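Alkane monooxygenase (Geobacillus thermodenitrificans, PDB 3B9O) is a flavin-dependent monooxygenase of the luciferase-like family that holds flavin mononucleotide at the C-terminal end of a TIM-barrel sheet. Local coordinates at residues 54-59 against 87-92; 100-105 against 129-134; 11-16 against 37-42. All blocks are in the same frame, centred on the assembly; numbering follows the deposited sequence.

Interaction 1 of 3, residues 54-59 against 87-92; sequences LFLADV and MLISAM. With FMN (flavin mononucleotide), chain C.
L56 meets residues 87-92 with both arms of its isobutyl fork: CD1 lies 3.8 Å from CD1 of I89, on the helix, while CD2 turns to CD1 of L88 at 4.2 Å. The L56 and I89 side chains run past one another head to tail. The I89 ethyl arm gets there because CG1 stands opposite the carbonyl carbon (chi1 -56°) and CD1 then bends onward toward the strand. L54, two residues earlier on the same strand face, lies roughly perpendicular to the M92 chain, its CD1 equally near CE and SD of M92, 3.7 Å from each. M92 runs out extended as far as SD and then bends at its last torsion (chi3 -61°), which carries CE over the leucine methyl and within 4.4 Å of CD1 of L56. Flexible, unbranched methionine suits a place where one methyl faces two leucines of the same strand face, close to L54 and more loosely to L56, and leucines suit a strand face that needs apolar reach without polar ends. No hydrogen bond joins the two segments; the contact is wholly apolar and buried. Past the strand, the chain turns to flavin mononucleotide. The carbonyl O of D58 accepts a hydrogen bond from flavin N3 at 2.8 Å, nearly straight at 165°, and D58 N gives a weak bond back to flavin O4. A57 CB lies 3.1 Å from flavin O4; a small methyl is consistent with so close an approach. In the barrel, strand 53-57 lies between strands 6-12 and 100-106. F55, on the strand face turned from the helix, packs edge-to-face with Y225 and F245, while helix 89-94 lies outside, where I89 and M92 also touch F101 and M92 reaches A43 of helix 36-48.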
loop_
_atom_site.group_PDB
_atom_site.type_symbol
_atom_site.label_atom_id
_atom_site.label_comp_id
_atom_site.label_asym_id
_atom_site.label_seq_id
_atom_site.Cartn_x
_atom_site.Cartn_y
_atom_site.Cartn_z
ATOM N N LEU A 54 -3.595 1.627 8.110
ATOM C CA LEU A 54 -3.788 0.271 7.640
ATOM C C LEU A 54 -3.567 0.321 6.143
ATOM O O LEU A 54 -4.273 1.073 5.458
ATOM C CB LEU A 54 -5.237 -0.130 7.904
ATOM C CG LEU A 54 -5.661 -1.602 7.971
ATOM C CD1 LEU A 54 -6.868 -1.931 7.206
ATOM C CD2 LEU A 54 -4.589 -2.709 7.996
ATOM N N PHE A 55 -2.615 -0.472 5.635
ATOM C CA PHE A 55 -2.261 -0.457 4.205
ATOM C C PHE A 55 -2.787 -1.755 3.598
ATOM O O PHE A 55 -2.328 -2.848 3.948
ATOM C CB PHE A 55 -0.720 -0.313 4.029
ATOM C CG PHE A 55 -0.251 -0.160 2.589
ATOM C CD1 PHE A 55 0.446 0.977 2.197
ATOM C CD2 PHE A 55 -0.475 -1.147 1.637
ATOM C CE1 PHE A 55 0.914 1.131 0.857
ATOM C CE2 PHE A 55 -0.034 -0.990 0.276
ATOM C CZ PHE A 55 0.670 0.140 -0.094
ATOM N N LEU A 56 -3.781 -1.633 2.734
ATOM C CA LEU A 56 -4.422 -2.815 2.142
ATOM C C LEU A 56 -3.902 -3.048 0.720
ATOM O O LEU A 56 -4.077 -2.201 -0.167
ATOM C CB LEU A 56 -5.948 -2.660 2.143
ATOM C CG LEU A 56 -6.580 -2.773 3.521
ATOM C CD1 LEU A 56 -7.857 -1.899 3.559
ATOM C CD2 LEU A 56 -6.836 -4.228 3.823
ATOM N N ALA A 57 -3.246 -4.176 0.540
ATOM C CA ALA A 57 -2.916 -4.695 -0.799
ATOM C C ALA A 57 -4.204 -5.174 -1.490
ATOM O O ALA A 57 -5.285 -5.281 -0.858
ATOM C CB ALA A 57 -1.907 -5.847 -0.685
ATOM N N ASP A 58 -4.106 -5.436 -2.786
ATOM C CA ASP A 58 -5.216 -6.002 -3.532
ATOM C C ASP A 58 -4.748 -6.608 -4.832
ATOM O O ASP A 58 -3.723 -6.191 -5.400
ATOM C CB ASP A 58 -6.250 -4.940 -3.910
ATOM C CG ASP A 58 -7.568 -5.555 -4.359
ATOM O OD1 ASP A 58 -7.964 -6.648 -3.829
ATOM O OD2 ASP A 58 -8.213 -4.933 -5.235
ATOM N N VAL A 59 -5.523 -7.570 -5.316
ATOM C CA VAL A 59 -5.351 -8.082 -6.688
ATOM C C VAL A 59 -6.754 -8.389 -7.212
ATOM O O VAL A 59 -7.652 -8.774 -6.436
ATOM C CB VAL A 59 -4.483 -9.422 -6.762
ATOM C CG1 VAL A 59 -3.040 -9.217 -6.292
ATOM C CG2 VAL A 59 -5.184 -10.613 -6.038
ATOM N N MET A 87 -14.654 -1.746 0.390
ATOM C CA MET A 87 -15.862 -2.054 1.200
ATOM C C MET A 87 -15.651 -2.004 2.750
ATOM O O MET A 87 -16.572 -1.775 3.504
ATOM C CB MET A 87 -16.480 -3.402 0.744
ATOM C CG MET A 87 -16.981 -3.432 -0.730
ATOM S SD MET A 87 -18.202 -2.114 -1.012
ATOM C CE MET A 87 -17.458 -1.188 -2.294
ATOM N N LEU A 88 -14.413 -2.211 3.178
ATOM C CA LEU A 88 -14.007 -2.296 4.588
ATOM C C LEU A 88 -13.947 -0.946 5.247
ATOM O O LEU A 88 -14.031 -0.847 6.464
ATOM C CB LEU A 88 -12.598 -2.936 4.681
ATOM C CG LEU A 88 -12.454 -4.396 4.203
ATOM C CD1 LEU A 88 -10.960 -4.756 4.163
ATOM C CD2 LEU A 88 -13.328 -5.364 5.046
ATOM N N ILE A 89 -13.728 0.090 4.449
ATOM C CA ILE A 89 -13.206 1.325 4.991
ATOM C C ILE A 89 -14.166 2.031 5.913
ATOM O O ILE A 89 -13.744 2.476 7.008
ATOM C CB ILE A 89 -12.653 2.287 3.880
ATOM C CG1 ILE A 89 -11.571 1.562 3.015
ATOM C CG2 ILE A 89 -12.069 3.552 4.512
ATOM C CD1 ILE A 89 -10.380 0.953 3.858
ATOM N N SER A 90 -15.428 2.155 5.522
ATOM C CA SER A 90 -16.309 2.986 6.359
ATOM C C SER A 90 -16.432 2.442 7.806
ATOM O O SER A 90 -16.430 3.247 8.753
ATOM C CB SER A 90 -17.665 3.268 5.726
ATOM O OG SER A 90 -18.435 2.081 5.527
ATOM N N ALA A 91 -16.594 1.125 7.957
ATOM C CA ALA A 91 -16.715 0.524 9.325
ATOM C C ALA A 91 -15.471 0.808 10.169
ATOM O O ALA A 91 -15.587 1.142 11.360
ATOM C CB ALA A 91 -16.951 -0.952 9.277
ATOM N N MET A 92 -14.294 0.654 9.549
ATOM C CA MET A 92 -13.023 0.862 10.252
ATOM C C MET A 92 -12.828 2.331 10.605
ATOM O O MET A 92 -12.347 2.629 11.693
ATOM C CB MET A 92 -11.842 0.314 9.459
ATOM C CG MET A 92 -11.825 -1.200 9.319
ATOM S SD MET A 92 -10.312 -1.855 8.577
ATOM C CE MET A 92 -10.406 -1.032 6.982
HETATM N N1 FMN C . 0.767 -5.222 -7.112
HETATM C C2 FMN C . -0.558 -5.428 -6.928
HETATM O O2 FMN C . -1.265 -5.702 -7.943
HETATM N N3 FMN C . -1.067 -5.328 -5.657
HETATM C C4 FMN C . -0.270 -5.018 -4.586
HETATM O O4 FMN C . -0.757 -4.923 -3.440
HETATM C C4A FMN C . 1.103 -4.796 -4.774
HETATM N N5 FMN C . 1.955 -4.478 -3.752
HETATM C C5A FMN C . 3.290 -4.290 -4.002
HETATM C C6 FMN C . 4.199 -3.972 -2.974
HETATM C C7 FMN C . 5.565 -3.770 -3.254
HETATM C C7M FMN C . 6.555 -3.433 -2.160
HETATM C C8 FMN C . 6.025 -3.876 -4.558
HETATM C C8M FMN C . 7.489 -3.666 -4.872
HETATM C C9 FMN C . 5.135 -4.195 -5.591
HETATM C C9A FMN C . 3.770 -4.406 -5.325
HETATM N N10 FMN C . 2.910 -4.716 -6.330
HETATM C C10 FMN C . 1.601 -4.917 -6.076
HETATM C "C1'" FMN C . 3.368 -4.844 -7.730
HETATM C "C2'" FMN C . 3.098 -3.531 -8.485
HETATM O "O2'" FMN C . 2.433 -2.585 -7.646
HETATM C "C3'" FMN C . 2.281 -3.665 -9.780
HETATM O "O3'" FMN C . 1.100 -4.482 -9.624
HETATM C "C4'" FMN C . 3.143 -4.038 -11.006
HETATM O "O4'" FMN C . 2.618 -5.170 -11.706
HETATM C "C5'" FMN C . 4.618 -4.313 -10.694
HETATM O "O5'" FMN C . 5.263 -3.055 -10.844
HETATM P P FMN C . 6.785 -2.895 -11.332
HETATM O O1P FMN C . 6.947 -3.930 -12.433
HETATM O O2P FMN C . 6.835 -1.462 -11.771
HETATM O O3P FMN C . 7.652 -3.254 -10.139
#

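Interaction 2 of 3, residues 100-105 against 129-134; sequences AFAVTF and RIAWNV. With FMN (flavin mononucleotide), chain C.
This is a parallel pairing of two neighbouring barrel strands, 100-106 and 130-135, the two arms of a beta-alpha-beta crossover whose helix is 112-125. Five backbone hydrogen bonds run from F101 N to R129 O at one end to F105 N to N133 O at the other, with the strands twisted by 28° as in a barrel wall. On the face holding A102, T104, A131 and N133 the two alanines touch, CB to CB at 3.7 Å, small enough for a crowded interior. Beyond them N133 ND2 points at T104 OG1, 2.9 Å away and in the amide plane, along an almost straight bond of 176°. T104 OG1 is also hydrogen-bonded to L56 O, so one hydroxyl ties three strands together, while its CG2 lies 3.8 Å from N3 of flavin mononucleotide. On the other face W132, its ring swung opposite the backbone N (chi1 172°), reaches along the pair to bond NE1 to F105 O at 2.9 Å, the oxygen lying in the indole plane. The F105 ring sits obliquely beside that indole, and V134 CG2 rests over the indole face, 3.6 Å above its plane. At the far end CE1 of F101 lies over one face of the R129 guanidinium, 4.2 Å from NH1. Arginine suits this buried corner because its nitrogens have carbonyl and hydroxyl partners: NE meets T126 O, NH1 meets T96 OG1 and NH2 meets A93 O. Strands 53-57 and 223-227 flank the pair; helix 89-94 packs on F101 and V103, and H115 of helix 112-125 stacks on F105 and meets W132 edge-to-face.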
loop_
_atom_site.group_PDB
_atom_site.type_symbol
_atom_site.label_atom_id
_atom_site.label_comp_id
_atom_site.label_asym_id
_atom_site.label_seq_id
_atom_site.Cartn_x
_atom_site.Cartn_y
_atom_site.Cartn_z
ATOM N N ALA A 100 -5.408 6.135 9.548
ATOM C CA ALA A 100 -5.664 6.362 8.118
ATOM C C ALA A 100 -5.727 5.010 7.349
ATOM O O ALA A 100 -5.401 3.958 7.895
ATOM C CB ALA A 100 -4.588 7.272 7.504
ATOM N N PHE A 101 -6.108 5.054 6.072
ATOM C CA PHE A 101 -6.364 3.808 5.312
ATOM C C PHE A 101 -5.794 4.008 3.924
ATOM O O PHE A 101 -6.191 4.955 3.233
ATOM C CB PHE A 101 -7.873 3.515 5.248
ATOM C CG PHE A 101 -8.488 3.344 6.605
ATOM C CD1 PHE A 101 -9.059 4.442 7.263
ATOM C CD2 PHE A 101 -8.392 2.144 7.276
ATOM C CE1 PHE A 101 -9.565 4.297 8.552
ATOM C CE2 PHE A 101 -8.915 2.001 8.562
ATOM C CZ PHE A 101 -9.472 3.073 9.187
ATOM N N ALA A 102 -4.845 3.153 3.542
ATOM C CA ALA A 102 -4.307 3.224 2.190
ATOM C C ALA A 102 -4.859 1.989 1.489
ATOM O O ALA A 102 -4.679 0.908 1.979
ATOM C CB ALA A 102 -2.789 3.217 2.203
ATOM N N VAL A 103 -5.518 2.184 0.357
ATOM C CA VAL A 103 -6.153 1.137 -0.411
ATOM C C VAL A 103 -5.470 1.031 -1.759
ATOM O O VAL A 103 -5.288 2.031 -2.486
ATOM C CB VAL A 103 -7.705 1.317 -0.596
ATOM C CG1 VAL A 103 -8.448 1.167 0.738
ATOM C CG2 VAL A 103 -8.097 2.661 -1.296
ATOM N N THR A 104 -5.061 -0.187 -2.064
ATOM C CA THR A 104 -4.488 -0.518 -3.379
ATOM C C THR A 104 -5.646 -0.625 -4.349
ATOM O O THR A 104 -6.673 -1.236 -4.049
ATOM C CB THR A 104 -3.672 -1.852 -3.353
ATOM O OG1 THR A 104 -2.539 -1.694 -2.495
ATOM C CG2 THR A 104 -3.198 -2.293 -4.778
ATOM N N PHE A 105 -5.482 0.007 -5.507
ATOM C CA PHE A 105 -6.489 -0.020 -6.568
ATOM C C PHE A 105 -5.780 0.241 -7.909
ATOM O O PHE A 105 -4.999 1.180 -8.048
ATOM C CB PHE A 105 -7.600 1.014 -6.330
ATOM C CG PHE A 105 -8.511 1.185 -7.526
ATOM C CD1 PHE A 105 -8.260 2.195 -8.465
ATOM C CD2 PHE A 105 -9.563 0.301 -7.754
ATOM C CE1 PHE A 105 -9.086 2.348 -9.589
ATOM C CE2 PHE A 105 -10.409 0.450 -8.862
ATOM C CZ PHE A 105 -10.159 1.480 -9.787
ATOM N N ARG A 129 -8.747 10.803 5.747
ATOM C CA ARG A 129 -7.868 9.751 6.289
ATOM C C ARG A 129 -7.738 8.638 5.248
ATOM O O ARG A 129 -7.493 7.500 5.584
ATOM C CB ARG A 129 -8.407 9.198 7.613
ATOM C CG ARG A 129 -8.294 10.186 8.827
ATOM C CD ARG A 129 -8.754 9.499 10.059
ATOM N NE ARG A 129 -10.182 9.185 10.054
ATOM C CZ ARG A 129 -10.733 8.174 10.736
ATOM N NH1 ARG A 129 -9.981 7.299 11.423
ATOM N NH2 ARG A 129 -12.043 8.029 10.735
ATOM N N ILE A 130 -7.884 8.998 3.978
ATOM C CA ILE A 130 -7.782 8.043 2.878
ATOM C C ILE A 130 -6.491 8.250 2.019
ATOM O O ILE A 130 -6.031 9.391 1.792
ATOM C CB ILE A 130 -9.085 8.038 1.979
ATOM C CG1 ILE A 130 -9.197 6.760 1.139
ATOM C CG2 ILE A 130 -9.165 9.276 1.040
ATOM C CD1 ILE A 130 -9.436 5.462 1.955
ATOM N N ALA A 131 -5.943 7.127 1.545
ATOM C CA ALA A 131 -4.779 7.126 0.686
ATOM C C ALA A 131 -5.020 6.080 -0.386
ATOM O O ALA A 131 -5.791 5.132 -0.179
ATOM C CB ALA A 131 -3.529 6.796 1.491
ATOM N N TRP A 132 -4.401 6.302 -1.539
ATOM C CA TRP A 132 -4.517 5.397 -2.656
ATOM C C TRP A 132 -3.150 4.907 -3.094
ATOM O O TRP A 132 -2.283 5.693 -3.507
ATOM C CB TRP A 132 -5.299 6.082 -3.805
ATOM C CG TRP A 132 -5.341 5.330 -5.108
ATOM C CD1 TRP A 132 -5.228 3.961 -5.302
ATOM C CD2 TRP A 132 -5.525 5.910 -6.417
ATOM N NE1 TRP A 132 -5.307 3.675 -6.669
ATOM C CE2 TRP A 132 -5.488 4.839 -7.370
ATOM C CE3 TRP A 132 -5.686 7.233 -6.878
ATOM C CZ2 TRP A 132 -5.625 5.057 -8.770
ATOM C CZ3 TRP A 132 -5.837 7.450 -8.259
ATOM C CH2 TRP A 132 -5.833 6.359 -9.181
ATOM N N ASN A 133 -2.976 3.593 -3.000
ATOM C CA ASN A 133 -1.810 2.924 -3.582
ATOM C C ASN A 133 -2.051 2.609 -5.058
ATOM O O ASN A 133 -2.784 1.685 -5.415
ATOM C CB ASN A 133 -1.384 1.695 -2.780
ATOM C CG ASN A 133 -0.138 0.997 -3.380
ATOM O OD1 ASN A 133 0.823 1.657 -3.787
ATOM N ND2 ASN A 133 -0.160 -0.324 -3.437
ATOM N N VAL A 134 -1.439 3.437 -5.900
ATOM C CA VAL A 134 -1.587 3.388 -7.354
ATOM C C VAL A 134 -0.730 2.266 -7.893
ATOM O O VAL A 134 0.473 2.235 -7.691
ATOM C CB VAL A 134 -1.164 4.700 -8.024
ATOM C CG1 VAL A 134 -1.384 4.602 -9.562
ATOM C CG2 VAL A 134 -1.958 5.831 -7.461
HETATM N N1 FMN C . 0.767 -5.222 -7.112
HETATM C C2 FMN C . -0.558 -5.428 -6.928
HETATM O O2 FMN C . -1.265 -5.702 -7.943
HETATM N N3 FMN C . -1.067 -5.328 -5.657
HETATM C C4 FMN C . -0.270 -5.018 -4.586
HETATM O O4 FMN C . -0.757 -4.923 -3.440
HETATM C C4A FMN C . 1.103 -4.796 -4.774
HETATM N N5 FMN C . 1.955 -4.478 -3.752
HETATM C C5A FMN C . 3.290 -4.290 -4.002
HETATM C C6 FMN C . 4.199 -3.972 -2.974
HETATM C C7 FMN C . 5.565 -3.770 -3.254
HETATM C C7M FMN C . 6.555 -3.433 -2.160
HETATM C C8 FMN C . 6.025 -3.876 -4.558
HETATM C C8M FMN C . 7.489 -3.666 -4.872
HETATM C C9 FMN C . 5.135 -4.195 -5.591
HETATM C C9A FMN C . 3.770 -4.406 -5.325
HETATM N N10 FMN C . 2.910 -4.716 -6.330
HETATM C C10 FMN C . 1.601 -4.917 -6.076
HETATM C "C1'" FMN C . 3.368 -4.844 -7.730
HETATM C "C2'" FMN C . 3.098 -3.531 -8.485
HETATM O "O2'" FMN C . 2.433 -2.585 -7.646
HETATM C "C3'" FMN C . 2.281 -3.665 -9.780
HETATM O "O3'" FMN C . 1.100 -4.482 -9.624
HETATM C "C4'" FMN C . 3.143 -4.038 -11.006
HETATM O "O4'" FMN C . 2.618 -5.170 -11.706
HETATM C "C5'" FMN C . 4.618 -4.313 -10.694
HETATM O "O5'" FMN C . 5.263 -3.055 -10.844
HETATM P P FMN C . 6.785 -2.895 -11.332
HETATM O O1P FMN C . 6.947 -3.930 -12.433
HETATM O O2P FMN C . 6.835 -1.462 -11.771
HETATM O O3P FMN C . 7.652 -3.254 -10.139
#

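Interaction 3 of 3, residues 11-16 against 37-42; sequences EMNCVG and NYWTEL
The backbones of residues 11-16 and helix 36-48 stay well apart, CA of E11 lying 10.2 Å from CA of L42 and CA of N13 9.2 Å from CA of W39, and N13 centres an inverse gamma turn. Long side chains therefore bridge the distance. E11 leaves the strand with CG opposite its backbone N (chi1 -169°), which lays CG against the rim of the W39 six-membered ring, 3.3 Å from CZ3; the bend at chi2 (46°) then swings the carboxylate toward Y38. Y38 OH donates to E11 OE2 at 2.9 Å, arriving on the syn side but 29° out of the carboxylate plane; the oxygen in turn lies at the edge of the tyrosine ring. L42 CD2 packs against the carboxylate, 3.6 Å from the same OE2. The other oxygen, OE1, takes M12 N at 2.9 Å on its anti lone pair and a salt bridge from R30, a pairing that would be expected to keep the buried carboxylate charged. Glutamate suits the place because it can serve helix, strand and arginine at once. W39 presents its edge: M12 O lies in the indole plane near CH2, while Y38 CD2 covers one face, and NE1 is satisfied by Y33 O. The long, flat indole reaches from the helix to the strand, its rim meeting E11 and M12. Around the contact, E11 pairs by its backbone with F55 and A57 of strand 53-57, while W39 also packs on L56 of that strand, on L88, and on M92 of helix 89-94.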
loop_
_atom_site.group_PDB
_atom_site.type_symbol
_atom_site.label_atom_id
_atom_site.label_comp_id
_atom_site.label_asym_id
_atom_site.label_seq_id
_atom_site.Cartn_x
_atom_site.Cartn_y
_atom_site.Cartn_z
ATOM N N GLU A 11 -1.791 -5.327 5.183
ATOM C CA GLU A 11 -2.946 -6.235 5.237
ATOM C C GLU A 11 -3.511 -6.471 3.838
ATOM O O GLU A 11 -3.130 -5.810 2.884
ATOM C CB GLU A 11 -3.988 -5.599 6.201
ATOM C CG GLU A 11 -5.169 -6.404 6.654
ATOM C CD GLU A 11 -4.865 -7.852 7.122
ATOM O OE1 GLU A 11 -4.666 -8.713 6.266
ATOM O OE2 GLU A 11 -4.897 -8.137 8.319
ATOM N N MET A 12 -4.415 -7.438 3.725
ATOM C CA MET A 12 -5.141 -7.694 2.489
ATOM C C MET A 12 -6.435 -8.410 2.860
ATOM O O MET A 12 -6.440 -9.282 3.746
ATOM C CB MET A 12 -4.313 -8.563 1.498
ATOM C CG MET A 12 -4.938 -8.663 0.076
ATOM S SD MET A 12 -3.760 -9.374 -1.099
ATOM C CE MET A 12 -4.880 -9.871 -2.394
ATOM N N ASN A 13 -7.505 -8.080 2.121
ATOM C CA ASN A 13 -8.834 -8.632 2.361
ATOM C C ASN A 13 -8.915 -10.064 1.739
ATOM O O ASN A 13 -9.646 -10.295 0.770
ATOM C CB ASN A 13 -9.891 -7.708 1.738
ATOM C CG ASN A 13 -11.272 -7.947 2.273
ATOM O OD1 ASN A 13 -12.208 -7.201 1.937
ATOM N ND2 ASN A 13 -11.421 -8.954 3.158
ATOM N N CYS A 14 -8.163 -10.996 2.309
ATOM C CA CYS A 14 -8.115 -12.379 1.815
ATOM C C CYS A 14 -7.578 -13.254 2.918
ATOM O O CYS A 14 -7.320 -12.765 4.008
ATOM C CB CYS A 14 -7.239 -12.511 0.557
ATOM S SG CYS A 14 -5.439 -12.148 0.791
ATOM N N VAL A 15 -7.324 -14.521 2.608
ATOM C CA VAL A 15 -6.799 -15.453 3.605
ATOM C C VAL A 15 -5.269 -15.425 3.625
ATOM O O VAL A 15 -4.677 -14.927 4.613
ATOM C CB VAL A 15 -7.350 -16.898 3.396
ATOM C CG1 VAL A 15 -6.709 -17.896 4.390
ATOM C CG2 VAL A 15 -8.885 -16.894 3.425
ATOM N N GLY A 16 -4.631 -15.936 2.570
ATOM C CA GLY A 16 -3.164 -15.996 2.516
ATOM C C GLY A 16 -2.674 -14.799 1.739
ATOM O O GLY A 16 -2.923 -14.694 0.545
ATOM N N ASN A 37 -16.435 -7.744 11.996
ATOM C CA ASN A 37 -15.818 -7.553 13.296
ATOM C C ASN A 37 -14.307 -7.729 13.368
ATOM O O ASN A 37 -13.684 -7.094 14.201
ATOM C CB ASN A 37 -16.499 -8.384 14.402
ATOM C CG ASN A 37 -17.951 -8.000 14.618
ATOM O OD1 ASN A 37 -18.347 -6.842 14.484
ATOM N ND2 ASN A 37 -18.763 -8.995 14.974
ATOM N N TYR A 38 -13.725 -8.593 12.530
ATOM C CA TYR A 38 -12.255 -8.714 12.437
ATOM C C TYR A 38 -11.658 -7.336 12.081
ATOM O O TYR A 38 -10.746 -6.838 12.765
ATOM C CB TYR A 38 -11.815 -9.783 11.405
ATOM C CG TYR A 38 -10.313 -9.718 11.139
ATOM C CD1 TYR A 38 -9.400 -10.300 12.034
ATOM C CD2 TYR A 38 -9.810 -9.001 10.055
ATOM C CE1 TYR A 38 -8.034 -10.191 11.839
ATOM C CE2 TYR A 38 -8.437 -8.890 9.847
ATOM C CZ TYR A 38 -7.570 -9.489 10.734
ATOM O OH TYR A 38 -6.232 -9.375 10.521
ATOM N N TRP A 39 -12.200 -6.723 11.026
ATOM C CA TRP A 39 -11.692 -5.438 10.496
ATOM C C TRP A 39 -11.822 -4.284 11.483
ATOM O O TRP A 39 -10.866 -3.540 11.679
ATOM C CB TRP A 39 -12.359 -5.143 9.148
ATOM C CG TRP A 39 -11.991 -6.262 8.180
ATOM C CD1 TRP A 39 -12.770 -7.340 7.813
ATOM C CD2 TRP A 39 -10.715 -6.450 7.571
ATOM N NE1 TRP A 39 -12.059 -8.168 6.943
ATOM C CE2 TRP A 39 -10.799 -7.634 6.771
ATOM C CE3 TRP A 39 -9.520 -5.675 7.547
ATOM C CZ2 TRP A 39 -9.716 -8.094 5.995
ATOM C CZ3 TRP A 39 -8.444 -6.116 6.791
ATOM C CH2 TRP A 39 -8.537 -7.326 6.019
ATOM N N THR A 40 -12.975 -4.161 12.124
ATOM C CA THR A 40 -13.166 -3.086 13.116
ATOM C C THR A 40 -12.259 -3.312 14.346
ATOM O O THR A 40 -11.646 -2.369 14.851
ATOM C CB THR A 40 -14.648 -2.927 13.551
ATOM O OG1 THR A 40 -15.161 -4.165 14.093
ATOM C CG2 THR A 40 -15.496 -2.468 12.357
ATOM N N GLU A 41 -12.172 -4.551 14.819
ATOM C CA GLU A 41 -11.276 -4.875 15.956
ATOM C C GLU A 41 -9.818 -4.581 15.567
ATOM O O GLU A 41 -9.068 -3.996 16.344
ATOM C CB GLU A 41 -11.421 -6.340 16.316
ATOM C CG GLU A 41 -12.704 -6.684 17.145
ATOM C CD GLU A 41 -13.067 -8.178 17.070
ATOM O OE1 GLU A 41 -12.191 -9.008 16.749
ATOM O OE2 GLU A 41 -14.257 -8.503 17.313
ATOM N N LEU A 42 -9.411 -5.006 14.373
ATOM C CA LEU A 42 -8.076 -4.617 13.847
ATOM C C LEU A 42 -7.810 -3.087 13.888
ATOM O O LEU A 42 -6.779 -2.619 14.423
ATOM C CB LEU A 42 -7.837 -5.202 12.447
ATOM C CG LEU A 42 -6.496 -4.890 11.765
ATOM C CD1 LEU A 42 -5.263 -5.303 12.667
ATOM C CD2 LEU A 42 -6.391 -5.509 10.340
#

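In the fold
Along the chain the contacts follow in series: residues 11-42 come first, then 54-92, then 100-134. All belong to one curled parallel sheet, in which strands 6-12, 53-57, 100-106 and 130-135 are consecutive neighbours. Interaction 1 sits between the others, its centre about 8 Å from each of theirs, whereas the centres of interactions 2 and 3 are about 15 Å apart, without touching. Strand 53-57 forms the link, bonding E11 on one side and A102 on the other, and L88 packs on W39. Interactions 1 and 3 set helices against the outside of the wall, interaction 2 joins strands within it, and interactions 1 and 2 both reach flavin mononucleotide at the strands' C-terminal ends.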